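Local coordinates for protein hydrolase, putative (Plasmodium vivax, PDB 2B30) that is of unknown function but is a putative Cof-like HAD hydrolase that binds calcium and may act as a magnesium-dependent phosphatase, at residues D33-G36 against T37-D41; R70-V73 against G74-A78; A266-D270 against S271-H275. All coordinates share one frame; numbering follows the deposited sequence.

Contact 1: D33-G36 against T37-D41; sequences DFDG and TLFVD. With CA (calcium ion), chain E.
Asp-33 and Thr-37 meet beside the bound calcium ion. Thr-37 OG1 donates at 2.9 Å to Asp-33 OD2, which accepts on its anti lone pair, the one turned away from OD1. Chi1 of -58° sets OG1 beside the threonine's own backbone N, facing Asp-33. Asp-33 OD2 also binds calcium at 2.2 Å. Asp-33 OD1 is farther from it, at 2.8 Å. Asp-35 gives its backbone O, at 2.3 Å. Asp-248 completes the metal site. The DFDGT sequence fits the DxDGT motif of HAD hydrolases.

Behind the metal the chain folds into a tight turn that carries Asp-35 O. Phe-34 O accepts from Thr-37 N and Phe-39 N, which approach from opposite faces of its carbonyl plane. The Phe-39 N bond is nearly straight, at 173°. Gly-36 N returns a bond to Phe-39 O at 3.0 Å.

Phe-39 CB lies over one face of the Phe-34 ring, 3.7 Å from its centroid. The rings are turned 27° apart and barely overlap. Asp-35 OD2 salt-bridges Arg-70.

The short, weakly bonded helix 34-38 follows strand 29-33, within the parallel part of the sheet. Phe-34 packs on strand 63-67 and helix 72-79.

Contact 2: R70-V73 against G74-A78; sequences RSKV and GILSA
Ser-71 stands at the N-cap of helix 72-79, and the first-turn bonds begin there: Ser-71 O accepts from Ile-75 N at 3.2 Å, and Lys-72 O accepts from Leu-76 N at 2.9 Å, in its carbonyl plane.

Ser-71 OG takes the capping bond from Gly-74 N at 3.0 Å. With chi1 at 66°, the hydroxyl sits between its own backbone N and carbonyl carbon and turns back over the start of the helix. This is a classic serine N-cap. It gives a first-turn N-H, which lacks the usual i-4 helical bond, a side-chain acceptor.

One turn on, Ser-77 folds its hydroxyl back along the helix. OG donates to Val-73 O at 2.7 Å. Ser-77 N binds the same oxygen from the other face of the carbonyl plane. Two donors from one residue therefore grip Val-73 O.

Arg-70 reaches past the cap and along the helix. Its chain bends at chi3, and NH2 comes 3.4 Å from Ala-78 CB. Gly-74 O lies at the guanidinium edge, near its plane. The polar partners of this group are outside the segments: Asp-35 and Glu-162 form salt bridges with it, and Tyr-160 O accepts from NH2. On another side of the helix, Lys-72 crosses Leu-76, with NZ 4.1 Å from Leu-76 CD1.

The helix packs against helix 34-38 through Ile-75 and Ala-78, which both touch Phe-34. Lys-72 and Ile-75 also rest on Tyr-96 of strand 94-96.

Contact 3: A266-D270 against S271-H275; sequences ANATD and SAKSH
Thr-269 and Ala-272 pack together at the start of helix 270-275, in the crossover that follows strand 261-264 of the Rossmann-like HAD core. Thr-269 holds the N-cap position, but its side chain makes no capping bond. Its CG2 lies instead 3.6 Å from Ala-272 CB. Chi1 of -171° sends OG1 anti to the backbone N and leaves the methyl to face the helix. Ala-268 CB adds to this small apolar cluster, 4.1 Å from Ala-272 CB. Ala-272 also touches Leu-256 of helix 253-257, and Ala-268 lies near the calcium ligand Asp-248.

The other side is looser and more polar. Asp-270 and Ser-274 are exposed. Ser-274 N bonds to Asp-270 O at 3.2 Å. A water links Thr-269 OG1 to Ser-271 N; the water accepts from this N-H, which OG1 does not reach itself. Ser-274 O and His-275 O accept from Lys-203 and Asn-204 of the second subunit, the lysine bond being weak.

Lys-273 runs back from the helix along the loop. Its N donates almost straight to Thr-269 O, at 161°. Beyond CG the chain runs extended past Ala-268 CB, and NZ ends in a weak hydrogen bond to Ala-266 O at 2.8 Å.

How the contacts relate
Contact 1 is the buried one, with the calcium ion on it. Contact 2 is partly buried. Contact 3, about 16 Å from the chain's centre, is nearest the surface. Contacts 2 and 3 are both N-terminal helix starts, one capped by its side chain and one not. They lie on opposite sides of the chain's centre, their nearest atoms about 13 Å apart. Contact 1 touches both. Phe-39 CE1 packs on Ala-78 CB of contact 2 at 3.7 Å. Toward contact 3 the link is a probable hydrogen bond from Asn-267 ND2 to Gly-36 O. The chemistry changes with place: metal ligands and aromatic packing in contact 1, serine hydroxyls and a salt-bridged arginine in contact 2, alanine packing with water and a lysine in contact 3.

Contact 1: D33-G36 against T37-D41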
loop_
_atom_site.group_PDB
_atom_site.type_symbol
_atom_site.label_atom_id
_atom_site.label_comp_id
_atom_site.label_asym_id
_atom_site.label_seq_id
_atom_site.Cartn_x
_atom_site.Cartn_y
_atom_site.Cartn_z
ATOM N N ASP A 33 1.899 -14.435 9.598
ATOM C CA ASP A 33 1.021 -13.743 10.551
ATOM C C ASP A 33 0.989 -14.514 11.869
ATOM O O ASP A 33 1.187 -15.727 11.880
ATOM C CB ASP A 33 -0.388 -13.607 9.978
ATOM C CG ASP A 33 -1.354 -12.942 10.936
ATOM O OD1 ASP A 33 -1.011 -11.912 11.566
ATOM O OD2 ASP A 33 -2.478 -13.455 11.061
ATOM N N PHE A 34 0.768 -13.813 12.976
ATOM C CA PHE A 34 0.734 -14.464 14.280
ATOM C C PHE A 34 -0.676 -14.982 14.633
ATOM O O PHE A 34 -0.962 -16.155 14.401
ATOM C CB PHE A 34 1.326 -13.569 15.381
ATOM C CG PHE A 34 1.822 -14.340 16.581
ATOM C CD1 PHE A 34 2.949 -15.155 16.480
ATOM C CD2 PHE A 34 1.167 -14.255 17.810
ATOM C CE1 PHE A 34 3.414 -15.880 17.579
ATOM C CE2 PHE A 34 1.625 -14.967 18.922
ATOM C CZ PHE A 34 2.750 -15.783 18.807
ATOM N N ASP A 35 -1.558 -14.133 15.156
ATOM C CA ASP A 35 -2.862 -14.615 15.624
ATOM C C ASP A 35 -3.726 -14.988 14.454
ATOM O O ASP A 35 -3.765 -14.271 13.447
ATOM C CB ASP A 35 -3.605 -13.562 16.436
ATOM C CG ASP A 35 -2.866 -13.172 17.669
ATOM O OD1 ASP A 35 -1.813 -12.510 17.526
ATOM O OD2 ASP A 35 -3.329 -13.533 18.770
ATOM N N GLY A 36 -4.433 -16.103 14.593
ATOM C CA GLY A 36 -5.290 -16.606 13.531
ATOM C C GLY A 36 -4.534 -17.402 12.486
ATOM O O GLY A 36 -5.152 -18.073 11.663
ATOM N N THR A 37 -3.205 -17.338 12.519
ATOM C CA THR A 37 -2.369 -18.046 11.560
ATOM C C THR A 37 -1.439 -18.983 12.324
ATOM O O THR A 37 -1.635 -20.188 12.306
ATOM C CB THR A 37 -1.573 -17.053 10.657
ATOM O OG1 THR A 37 -2.486 -16.190 9.960
ATOM C CG2 THR A 37 -0.721 -17.796 9.650
ATOM N N LEU A 38 -0.455 -18.424 13.019
ATOM C CA LEU A 38 0.522 -19.205 13.777
ATOM C C LEU A 38 0.041 -19.476 15.222
ATOM O O LEU A 38 0.195 -20.580 15.734
ATOM C CB LEU A 38 1.855 -18.451 13.795
ATOM C CG LEU A 38 3.125 -19.187 14.221
ATOM C CD1 LEU A 38 3.520 -20.228 13.188
ATOM C CD2 LEU A 38 4.271 -18.196 14.423
ATOM N N PHE A 39 -0.536 -18.464 15.866
ATOM C CA PHE A 39 -1.012 -18.563 17.240
ATOM C C PHE A 39 -2.525 -18.748 17.252
ATOM O O PHE A 39 -3.241 -17.929 16.667
ATOM C CB PHE A 39 -0.652 -17.282 17.983
ATOM C CG PHE A 39 -1.081 -17.259 19.422
ATOM C CD1 PHE A 39 -0.162 -17.513 20.433
ATOM C CD2 PHE A 39 -2.396 -16.955 19.766
ATOM C CE1 PHE A 39 -0.546 -17.478 21.761
ATOM C CE2 PHE A 39 -2.785 -16.921 21.096
ATOM C CZ PHE A 39 -1.856 -17.183 22.097
ATOM N N VAL A 40 -3.003 -19.790 17.947
ATOM C CA VAL A 40 -4.412 -20.205 17.883
ATOM C C VAL A 40 -5.287 -19.539 18.964
ATOM O O VAL A 40 -6.220 -18.805 18.635
ATOM C CB VAL A 40 -4.541 -21.749 17.960
ATOM C CG1 VAL A 40 -5.987 -22.192 17.784
ATOM C CG2 VAL A 40 -3.660 -22.417 16.910
ATOM N N ASP A 41 -4.995 -19.794 20.240
ATOM C CA ASP A 41 -5.746 -19.191 21.365
ATOM C C ASP A 41 -4.985 -19.333 22.687
ATOM O O ASP A 41 -3.848 -19.804 22.692
ATOM C CB ASP A 41 -7.156 -19.801 21.482
ATOM C CG ASP A 41 -7.143 -21.314 21.678
ATOM O OD1 ASP A 41 -6.257 -21.855 22.392
ATOM O OD2 ASP A 41 -8.054 -21.961 21.115
HETATM CA CA CA E . -3.706 -12.194 12.418
#

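Contact 2: R70-V73 against G74-A78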
loop_
_atom_site.group_PDB
_atom_site.type_symbol
_atom_site.label_atom_id
_atom_site.label_comp_id
_atom_site.label_asym_id
_atom_site.label_seq_id
_atom_site.Cartn_x
_atom_site.Cartn_y
_atom_site.Cartn_z
ATOM N N ARG A 70 0.885 -7.211 17.017
ATOM C CA ARG A 70 1.485 -7.266 18.339
ATOM C C ARG A 70 2.883 -6.673 18.355
ATOM O O ARG A 70 3.463 -6.380 17.311
ATOM C CB ARG A 70 1.500 -8.707 18.849
ATOM C CG ARG A 70 0.114 -9.182 19.224
ATOM C CD ARG A 70 -0.055 -10.689 19.210
ATOM N NE ARG A 70 0.380 -11.281 20.469
ATOM C CZ ARG A 70 -0.145 -12.369 21.040
ATOM N NH1 ARG A 70 -1.145 -13.041 20.493
ATOM N NH2 ARG A 70 0.351 -12.790 22.187
ATOM N N SER A 71 3.407 -6.477 19.560
ATOM C CA SER A 71 4.765 -6.003 19.755
ATOM C C SER A 71 5.676 -7.214 19.723
ATOM O O SER A 71 5.181 -8.340 19.768
ATOM C CB SER A 71 4.873 -5.302 21.105
ATOM O OG SER A 71 4.689 -6.227 22.170
ATOM N N LYS A 72 6.993 -6.994 19.655
ATOM C CA LYS A 72 7.966 -8.111 19.656
ATOM C C LYS A 72 7.847 -8.918 20.939
ATOM O O LYS A 72 7.616 -10.121 20.890
ATOM C CB LYS A 72 9.419 -7.628 19.482
ATOM C CG LYS A 72 10.462 -8.764 19.488
ATOM C CD LYS A 72 11.850 -8.322 18.951
ATOM C CE LYS A 72 12.616 -7.444 19.932
ATOM N NZ LYS A 72 12.723 -8.058 21.292
ATOM N N VAL A 73 7.986 -8.237 22.076
ATOM C CA VAL A 73 7.918 -8.884 23.390
ATOM C C VAL A 73 6.570 -9.576 23.599
ATOM O O VAL A 73 6.489 -10.580 24.290
ATOM C CB VAL A 73 8.175 -7.892 24.570
ATOM C CG1 VAL A 73 9.573 -7.311 24.497
ATOM C CG2 VAL A 73 7.141 -6.774 24.598
ATOM N N GLY A 74 5.516 -9.030 23.004
ATOM C CA GLY A 74 4.208 -9.665 23.055
ATOM C C GLY A 74 4.264 -11.032 22.401
ATOM O O GLY A 74 3.707 -12.002 22.918
ATOM N N ILE A 75 4.963 -11.100 21.271
ATOM C CA ILE A 75 5.125 -12.344 20.530
ATOM C C ILE A 75 6.084 -13.314 21.221
ATOM O O ILE A 75 5.853 -14.527 21.196
ATOM C CB ILE A 75 5.534 -12.056 19.065
ATOM C CG1 ILE A 75 4.322 -12.271 18.180
ATOM C CG2 ILE A 75 6.679 -12.944 18.584
ATOM C CD1 ILE A 75 4.555 -11.911 16.778
ATOM N N LEU A 76 7.149 -12.777 21.821
ATOM C CA LEU A 76 8.102 -13.585 22.578
ATOM C C LEU A 76 7.497 -14.171 23.857
ATOM O O LEU A 76 7.887 -15.251 24.284
ATOM C CB LEU A 76 9.340 -12.768 22.941
ATOM C CG LEU A 76 10.221 -12.190 21.831
ATOM C CD1 LEU A 76 11.558 -11.827 22.425
ATOM C CD2 LEU A 76 10.405 -13.148 20.661
ATOM N N SER A 77 6.560 -13.460 24.473
ATOM C CA SER A 77 5.851 -13.992 25.636
ATOM C C SER A 77 4.999 -15.192 25.232
ATOM O O SER A 77 5.137 -16.284 25.785
ATOM C CB SER A 77 4.961 -12.920 26.254
ATOM O OG SER A 77 5.734 -11.797 26.633
ATOM N N ALA A 78 4.136 -14.973 24.243
ATOM C CA ALA A 78 3.228 -15.989 23.757
ATOM C C ALA A 78 3.990 -17.213 23.299
ATOM O O ALA A 78 3.503 -18.331 23.459
ATOM C CB ALA A 78 2.392 -15.443 22.626
#

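Contact 3: A266-D270 against S271-H275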
loop_
_atom_site.group_PDB
_atom_site.type_symbol
_atom_site.label_atom_id
_atom_site.label_comp_id
_atom_site.label_asym_id
_atom_site.label_seq_id
_atom_site.Cartn_x
_atom_site.Cartn_y
_atom_site.Cartn_z
ATOM N N ALA A 266 -7.487 -21.510 6.120
ATOM C CA ALA A 266 -8.885 -21.949 6.011
ATOM C C ALA A 266 -9.828 -21.102 6.859
ATOM O O ALA A 266 -10.964 -20.820 6.448
ATOM C CB ALA A 266 -9.000 -23.394 6.424
ATOM N N ASN A 267 -9.358 -20.695 8.038
ATOM C CA ASN A 267 -10.152 -19.841 8.931
ATOM C C ASN A 267 -10.072 -18.337 8.634
ATOM O O ASN A 267 -10.556 -17.524 9.413
ATOM C CB ASN A 267 -9.779 -20.097 10.395
ATOM C CG ASN A 267 -8.288 -20.021 10.648
ATOM O OD1 ASN A 267 -7.536 -20.920 10.272
ATOM N ND2 ASN A 267 -7.856 -18.969 11.319
ATOM N N ALA A 268 -9.485 -17.959 7.503
ATOM C CA ALA A 268 -9.307 -16.551 7.195
ATOM C C ALA A 268 -10.641 -15.881 6.952
ATOM O O ALA A 268 -11.635 -16.535 6.659
ATOM C CB ALA A 268 -8.413 -16.375 5.992
ATOM N N THR A 269 -10.648 -14.561 7.077
ATOM C CA THR A 269 -11.827 -13.773 6.788
ATOM C C THR A 269 -12.053 -13.748 5.280
ATOM O O THR A 269 -11.110 -13.893 4.518
ATOM C CB THR A 269 -11.696 -12.349 7.372
ATOM O OG1 THR A 269 -12.952 -11.677 7.248
ATOM C CG2 THR A 269 -10.625 -11.536 6.654
ATOM N N ASP A 270 -13.301 -13.582 4.851
ATOM C CA ASP A 270 -13.642 -13.661 3.419
ATOM C C ASP A 270 -12.791 -12.746 2.573
ATOM O O ASP A 270 -12.375 -13.120 1.483
ATOM C CB ASP A 270 -15.110 -13.319 3.168
ATOM C CG ASP A 270 -16.040 -14.448 3.536
ATOM O OD1 ASP A 270 -15.574 -15.606 3.601
ATOM O OD2 ASP A 270 -17.242 -14.174 3.755
ATOM N N SER A 271 -12.551 -11.541 3.077
ATOM C CA SER A 271 -11.709 -10.574 2.389
ATOM C C SER A 271 -10.279 -11.096 2.180
ATOM O O SER A 271 -9.735 -11.029 1.079
ATOM C CB SER A 271 -11.674 -9.284 3.182
ATOM O OG SER A 271 -10.668 -8.443 2.678
ATOM N N ALA A 272 -9.683 -11.629 3.240
ATOM C CA ALA A 272 -8.329 -12.154 3.179
ATOM C C ALA A 272 -8.246 -13.334 2.226
ATOM O O ALA A 272 -7.262 -13.480 1.500
ATOM C CB ALA A 272 -7.856 -12.564 4.564
ATOM N N LYS A 273 -9.272 -14.180 2.238
ATOM C CA LYS A 273 -9.319 -15.363 1.367
ATOM C C LYS A 273 -9.280 -14.997 -0.119
ATOM O O LYS A 273 -8.637 -15.696 -0.907
ATOM C CB LYS A 273 -10.573 -16.209 1.653
ATOM C CG LYS A 273 -10.481 -17.093 2.907
ATOM C CD LYS A 273 -11.740 -17.956 3.105
ATOM C CE LYS A 273 -11.585 -18.900 4.297
ATOM N NZ LYS A 273 -12.719 -19.855 4.474
ATOM N N SER A 274 -9.969 -13.912 -0.492
ATOM C CA SER A 274 -10.038 -13.481 -1.886
ATOM C C SER A 274 -8.805 -12.694 -2.320
ATOM O O SER A 274 -8.390 -12.796 -3.474
ATOM C CB SER A 274 -11.302 -12.662 -2.159
ATOM O OG SER A 274 -11.444 -11.624 -1.218
ATOM N N HIS A 275 -8.224 -11.914 -1.411
ATOM C CA HIS A 275 -7.075 -11.075 -1.759
ATOM C C HIS A 275 -5.793 -11.898 -1.894
ATOM O O HIS A 275 -4.869 -11.523 -2.631
ATOM C CB HIS A 275 -6.920 -9.925 -0.760
ATOM C CG HIS A 275 -7.836 -8.774 -1.037
ATOM N ND1 HIS A 275 -7.526 -7.786 -1.944
ATOM C CD2 HIS A 275 -9.062 -8.468 -0.551
ATOM C CE1 HIS A 275 -8.525 -6.923 -2.010
ATOM N NE2 HIS A 275 -9.467 -7.312 -1.172
HETATM O O HOH W 1 -14.189 -9.943 5.339
#